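Local coordinates for major extracellular endoglucanase (Xanthomonas campestris pv. campestris, PDB 4TUF), which cuts internal beta-1,4-glucosidic bonds in cellulose, lichenin and cereal beta-D-glucans, this chain being its family 5 catalytic domain, at residues Arg230-Val242 / His272-Gly284. Residues are numbered along the deposited sequence; the frame is centred on the assembly and turned at random.
Sequences RLLLAPHVYGPDV and HALLLGEFGGKYG. With 2HP (dihydrogenphosphate ion), chain F; 2HP (dihydrogenphosphate ion), chain I.
Leu-233 of segment 230-242 pairs with Ala-273 and Leu-275 of segment 272-284, the two chains running side by side in the same direction, their end-to-end lines 20° apart. They are neighbouring strands of the TIM barrel of this glycosyl hydrolase family 5 catalytic domain, joined in a beta-alpha-beta unit through helix 257-266. Leu-233 N gives its hydrogen to Ala-273 O at 3.1 Å, and Leu-275 N returns one to Leu-233 O. Further along, Gly-277 N bonds Pro-235 O in a more bent fashion (146° at the hydrogen), where the second chain turns a corner; beyond it Val-237 N reaches Glu-278 O at 3.1 Å.

On the inner side, CD1 of Leu-232 meets CG of Leu-275 at 4.0 Å, the side chains crossing at about a right angle. On the outer side, CG1 of Val-237 presses on CD1 of Leu-276 at 3.6 Å, while Phe-265 of helix 257-266 covers Leu-276 and Pro-235. At the N-terminal end, CD1 of Leu-233 lies 3.5 Å from CB of His-272, whose ring turns an edge to a phosphate ion.

The backbone sets CB of Glu-278, by similarity the nucleophile, over the His-236 ring centre, a CH-pi contact 3.7 Å from the centroid. CG anti to the carbonyl carbon (chi1 -68°) carries the extended chain on past the ring, CD ending 3.3 Å from His-236 CE1. Arg-58 forms a salt bridge with OE2 of Glu-278; Glu-157, the proton donor by similarity, is hydrogen-bonded to His-236 ND1, consistent with this end of the strand pair lining the active site. Tyr-238 OH lies between Glu-157 and Glu-278 OE1, the latter at the tyrosine ring edge; which carboxylate takes the proton is unsettled. Past the strands, OD2 of Asp-241 uses its syn lone pair to accept a nearly straight bond from Lys-282 N at 2.7 Å.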
loop_
_atom_site.group_PDB
_atom_site.type_symbol
_atom_site.label_atom_id
_atom_site.label_comp_id
_atom_site.label_asym_id
_atom_site.label_seq_id
_atom_site.Cartn_x
_atom_site.Cartn_y
_atom_site.Cartn_z
ATOM N N ARG A 230 14.996 -5.501 -7.236
ATOM C CA ARG A 230 14.289 -4.342 -6.693
ATOM C C ARG A 230 12.777 -4.489 -6.786
ATOM O O ARG A 230 12.043 -3.796 -6.082
ATOM C CB ARG A 230 14.701 -3.058 -7.416
ATOM C CG ARG A 230 16.143 -2.658 -7.220
ATOM C CD ARG A 230 16.463 -2.423 -5.770
ATOM N NE ARG A 230 17.822 -1.918 -5.619
ATOM C CZ ARG A 230 18.893 -2.694 -5.520
ATOM N NH1 ARG A 230 20.092 -2.154 -5.398
ATOM N NH2 ARG A 230 18.761 -4.009 -5.550
ATOM N N LEU A 231 12.311 -5.374 -7.663
ATOM C CA LEU A 231 10.882 -5.472 -7.949
ATOM C C LEU A 231 10.104 -6.170 -6.846
ATOM O O LEU A 231 10.355 -7.327 -6.517
ATOM C CB LEU A 231 10.648 -6.200 -9.266
ATOM C CG LEU A 231 9.177 -6.464 -9.588
ATOM C CD1 LEU A 231 8.388 -5.162 -9.718
ATOM C CD2 LEU A 231 9.069 -7.294 -10.850
ATOM N N LEU A 232 9.145 -5.446 -6.286
ATOM C CA LEU A 232 8.282 -5.970 -5.241
ATOM C C LEU A 232 6.843 -5.880 -5.733
ATOM O O LEU A 232 6.360 -4.790 -6.037
ATOM C CB LEU A 232 8.485 -5.183 -3.943
ATOM C CG LEU A 232 7.633 -5.473 -2.705
ATOM C CD1 LEU A 232 7.900 -6.865 -2.138
ATOM C CD2 LEU A 232 7.887 -4.404 -1.648
ATOM N N LEU A 233 6.168 -7.019 -5.854
ATOM C CA LEU A 233 4.786 -7.019 -6.323
ATOM C C LEU A 233 3.847 -6.817 -5.138
ATOM O O LEU A 233 3.986 -7.476 -4.099
ATOM C CB LEU A 233 4.457 -8.319 -7.051
ATOM C CG LEU A 233 5.224 -8.676 -8.325
ATOM C CD1 LEU A 233 4.793 -10.052 -8.790
ATOM C CD2 LEU A 233 4.988 -7.650 -9.424
ATOM N N ALA A 234 2.894 -5.902 -5.287
ATOM C CA ALA A 234 2.065 -5.501 -4.154
ATOM C C ALA A 234 0.596 -5.295 -4.518
ATOM O O ALA A 234 0.081 -4.189 -4.407
ATOM C CB ALA A 234 2.630 -4.228 -3.530
ATOM N N PRO A 235 -0.094 -6.365 -4.929
ATOM C CA PRO A 235 -1.499 -6.190 -5.293
ATOM C C PRO A 235 -2.370 -5.911 -4.072
ATOM O O PRO A 235 -1.914 -6.045 -2.934
ATOM C CB PRO A 235 -1.863 -7.532 -5.923
ATOM C CG PRO A 235 -0.980 -8.502 -5.232
ATOM C CD PRO A 235 0.318 -7.779 -4.997
ATOM N N HIS A 236 -3.613 -5.523 -4.318
ATOM C CA HIS A 236 -4.578 -5.329 -3.254
ATOM C C HIS A 236 -5.656 -6.400 -3.343
ATOM O O HIS A 236 -5.924 -6.938 -4.418
ATOM C CB HIS A 236 -5.213 -3.939 -3.341
ATOM C CG HIS A 236 -4.238 -2.813 -3.191
ATOM N ND1 HIS A 236 -4.638 -1.500 -3.060
ATOM C CD2 HIS A 236 -2.884 -2.801 -3.149
ATOM C CE1 HIS A 236 -3.571 -0.727 -2.949
ATOM N NE2 HIS A 236 -2.494 -1.492 -2.999
ATOM N N VAL A 237 -6.280 -6.702 -2.213
ATOM C CA VAL A 237 -7.440 -7.578 -2.206
ATOM C C VAL A 237 -8.337 -7.209 -1.029
ATOM O O VAL A 237 -7.848 -6.892 0.052
ATOM C CB VAL A 237 -7.023 -9.064 -2.136
ATOM C CG1 VAL A 237 -6.038 -9.289 -1.011
ATOM C CG2 VAL A 237 -8.237 -9.965 -1.981
ATOM N N TYR A 238 -9.649 -7.223 -1.249
ATOM C CA TYR A 238 -10.602 -6.918 -0.188
ATOM C C TYR A 238 -11.713 -7.966 -0.122
ATOM O O TYR A 238 -11.774 -8.875 -0.958
ATOM C CB TYR A 238 -11.207 -5.535 -0.393
ATOM C CG TYR A 238 -10.187 -4.459 -0.652
ATOM C CD1 TYR A 238 -9.607 -3.759 0.397
ATOM C CD2 TYR A 238 -9.800 -4.142 -1.948
ATOM C CE1 TYR A 238 -8.666 -2.779 0.161
ATOM C CE2 TYR A 238 -8.865 -3.161 -2.194
ATOM C CZ TYR A 238 -8.304 -2.482 -1.133
ATOM O OH TYR A 238 -7.371 -1.503 -1.367
ATOM N N GLY A 239 -12.582 -7.834 0.877
ATOM C CA GLY A 239 -13.645 -8.794 1.107
ATOM C C GLY A 239 -15.040 -8.223 0.931
ATOM O O GLY A 239 -15.218 -7.155 0.340
ATOM N N PRO A 240 -16.042 -8.935 1.463
ATOM C CA PRO A 240 -17.472 -8.689 1.231
ATOM C C PRO A 240 -17.933 -7.257 1.502
ATOM O O PRO A 240 -18.869 -6.808 0.841
ATOM C CB PRO A 240 -18.150 -9.657 2.205
ATOM C CG PRO A 240 -17.161 -10.751 2.392
ATOM C CD PRO A 240 -15.822 -10.078 2.366
ATOM N N ASP A 241 -17.300 -6.555 2.438
ATOM C CA ASP A 241 -17.789 -5.231 2.820
ATOM C C ASP A 241 -17.171 -4.099 2.008
ATOM O O ASP A 241 -17.472 -2.931 2.248
ATOM C CB ASP A 241 -17.558 -4.979 4.311
ATOM C CG ASP A 241 -16.151 -5.313 4.749
ATOM O OD1 ASP A 241 -15.282 -5.541 3.877
ATOM O OD2 ASP A 241 -15.918 -5.341 5.977
ATOM N N VAL A 242 -16.308 -4.441 1.057
ATOM C CA VAL A 242 -15.841 -3.464 0.080
ATOM C C VAL A 242 -16.684 -3.597 -1.176
ATOM O O VAL A 242 -17.181 -2.610 -1.718
ATOM C CB VAL A 242 -14.355 -3.649 -0.259
ATOM C CG1 VAL A 242 -13.992 -2.898 -1.555
ATOM C CG2 VAL A 242 -13.496 -3.187 0.911
ATOM N N HIS A 272 8.271 -14.492 -7.650
ATOM C CA HIS A 272 8.456 -13.069 -7.376
ATOM C C HIS A 272 8.276 -12.753 -5.901
ATOM O O HIS A 272 7.458 -13.372 -5.225
ATOM C CB HIS A 272 7.473 -12.223 -8.183
ATOM C CG HIS A 272 7.701 -12.256 -9.661
ATOM N ND1 HIS A 272 7.200 -13.255 -10.469
ATOM C CD2 HIS A 272 8.364 -11.406 -10.478
ATOM C CE1 HIS A 272 7.551 -13.021 -11.720
ATOM N NE2 HIS A 272 8.258 -11.906 -11.754
ATOM N N ALA A 273 9.037 -11.784 -5.402
ATOM C CA ALA A 273 8.772 -11.235 -4.078
ATOM C C ALA A 273 7.383 -10.627 -4.109
ATOM O O ALA A 273 7.089 -9.803 -4.976
ATOM C CB ALA A 273 9.811 -10.195 -3.691
ATOM N N LEU A 274 6.527 -11.048 -3.183
ATOM C CA LEU A 274 5.139 -10.606 -3.190
ATOM C C LEU A 274 4.576 -10.419 -1.789
ATOM O O LEU A 274 4.866 -11.184 -0.870
ATOM C CB LEU A 274 4.280 -11.599 -3.974
ATOM C CG LEU A 274 2.837 -11.226 -4.332
ATOM C CD1 LEU A 274 2.437 -11.896 -5.636
ATOM C CD2 LEU A 274 1.865 -11.617 -3.223
ATOM N N LEU A 275 3.776 -9.373 -1.644
ATOM C CA LEU A 275 3.010 -9.123 -0.434
ATOM C C LEU A 275 1.770 -8.321 -0.820
ATOM O O LEU A 275 1.673 -7.835 -1.944
ATOM C CB LEU A 275 3.854 -8.381 0.610
ATOM C CG LEU A 275 4.651 -7.126 0.219
ATOM C CD1 LEU A 275 3.768 -5.929 -0.093
ATOM C CD2 LEU A 275 5.631 -6.767 1.325
ATOM N N LEU A 276 0.830 -8.169 0.102
ATOM C CA LEU A 276 -0.334 -7.332 -0.166
ATOM C C LEU A 276 -0.119 -5.884 0.294
ATOM O O LEU A 276 0.181 -5.629 1.456
ATOM C CB LEU A 276 -1.565 -7.919 0.510
ATOM C CG LEU A 276 -1.937 -9.314 0.032
ATOM C CD1 LEU A 276 -3.080 -9.877 0.863
ATOM C CD2 LEU A 276 -2.295 -9.266 -1.437
ATOM N N GLY A 277 -0.277 -4.939 -0.625
ATOM C CA GLY A 277 -0.182 -3.531 -0.288
ATOM C C GLY A 277 -1.356 -3.064 0.553
ATOM O O GLY A 277 -1.205 -2.221 1.436
ATOM N N GLU A 278 -2.535 -3.605 0.268
ATOM C CA GLU A 278 -3.729 -3.332 1.061
ATOM C C GLU A 278 -4.602 -4.575 1.158
ATOM O O GLU A 278 -4.920 -5.206 0.148
ATOM C CB GLU A 278 -4.549 -2.187 0.456
ATOM C CG GLU A 278 -3.904 -0.815 0.529
ATOM C CD GLU A 278 -4.776 0.257 -0.089
ATOM O OE1 GLU A 278 -5.980 -0.009 -0.272
ATOM O OE2 GLU A 278 -4.267 1.359 -0.395
ATOM N N PHE A 279 -4.983 -4.922 2.379
ATOM C CA PHE A 279 -6.019 -5.917 2.608
ATOM C C PHE A 279 -6.672 -5.632 3.960
ATOM O O PHE A 279 -6.035 -5.074 4.861
ATOM C CB PHE A 279 -5.448 -7.334 2.557
ATOM C CG PHE A 279 -4.555 -7.674 3.714
ATOM C CD1 PHE A 279 -3.230 -7.268 3.728
ATOM C CD2 PHE A 279 -5.037 -8.410 4.785
ATOM C CE1 PHE A 279 -2.406 -7.582 4.793
ATOM C CE2 PHE A 279 -4.217 -8.731 5.852
ATOM C CZ PHE A 279 -2.902 -8.318 5.858
ATOM N N GLY A 280 -7.942 -5.989 4.102
ATOM C CA GLY A 280 -8.657 -5.656 5.319
ATOM C C GLY A 280 -10.155 -5.556 5.151
ATOM O O GLY A 280 -10.696 -5.825 4.074
ATOM N N GLY A 281 -10.825 -5.163 6.229
ATOM C CA GLY A 281 -12.275 -5.164 6.282
ATOM C C GLY A 281 -12.775 -5.102 7.713
ATOM O O GLY A 281 -11.983 -5.120 8.654
ATOM N N LYS A 282 -14.090 -5.056 7.883
ATOM C CA LYS A 282 -14.662 -4.737 9.178
ATOM C C LYS A 282 -14.510 -5.859 10.202
ATOM O O LYS A 282 -14.623 -5.613 11.406
ATOM C CB LYS A 282 -16.131 -4.345 9.012
ATOM C CG LYS A 282 -16.297 -3.010 8.298
ATOM C CD LYS A 282 -17.700 -2.438 8.433
ATOM C CE LYS A 282 -17.742 -0.989 7.969
ATOM N NZ LYS A 282 -19.131 -0.463 7.905
ATOM N N TYR A 283 -14.219 -7.063 9.752
ATOM C CA TYR A 283 -13.970 -8.166 10.662
ATOM C C TYR A 283 -15.066 -8.421 11.675
ATOM O O TYR A 283 -14.835 -8.578 12.844
ATOM C CB TYR A 283 -12.652 -8.006 11.359
ATOM C CG TYR A 283 -12.032 -9.305 11.739
ATOM C CD1 TYR A 283 -11.666 -10.213 10.795
ATOM C CD2 TYR A 283 -11.815 -9.618 13.043
ATOM C CE1 TYR A 283 -11.084 -11.398 11.141
ATOM C CE2 TYR A 283 -11.239 -10.804 13.394
ATOM C CZ TYR A 283 -10.878 -11.684 12.436
ATOM O OH TYR A 283 -10.300 -12.845 12.801
ATOM N N GLY A 284 -16.280 -8.446 11.188
ATOM C CA GLY A 284 -17.428 -8.851 11.957
ATOM C C GLY A 284 -18.207 -7.698 12.512
ATOM O O GLY A 284 -19.374 -7.835 12.822
HETATM P P 2HP F . 22.344 -5.160 -4.762
HETATM O O1 2HP F . 23.649 -5.921 -4.767
HETATM O O2 2HP F . 21.205 -6.135 -4.950
HETATM O O3 2HP F . 22.174 -4.440 -3.443
HETATM O O4 2HP F . 22.345 -4.152 -5.887
HETATM P P 2HP I . 6.279 -15.970 -14.032
HETATM O O1 2HP I . 7.633 -16.642 -14.100
HETATM O O2 2HP I . 5.949 -15.674 -12.589
HETATM O O3 2HP I . 6.316 -14.679 -14.817
HETATM O O4 2HP I . 5.219 -16.874 -14.617
#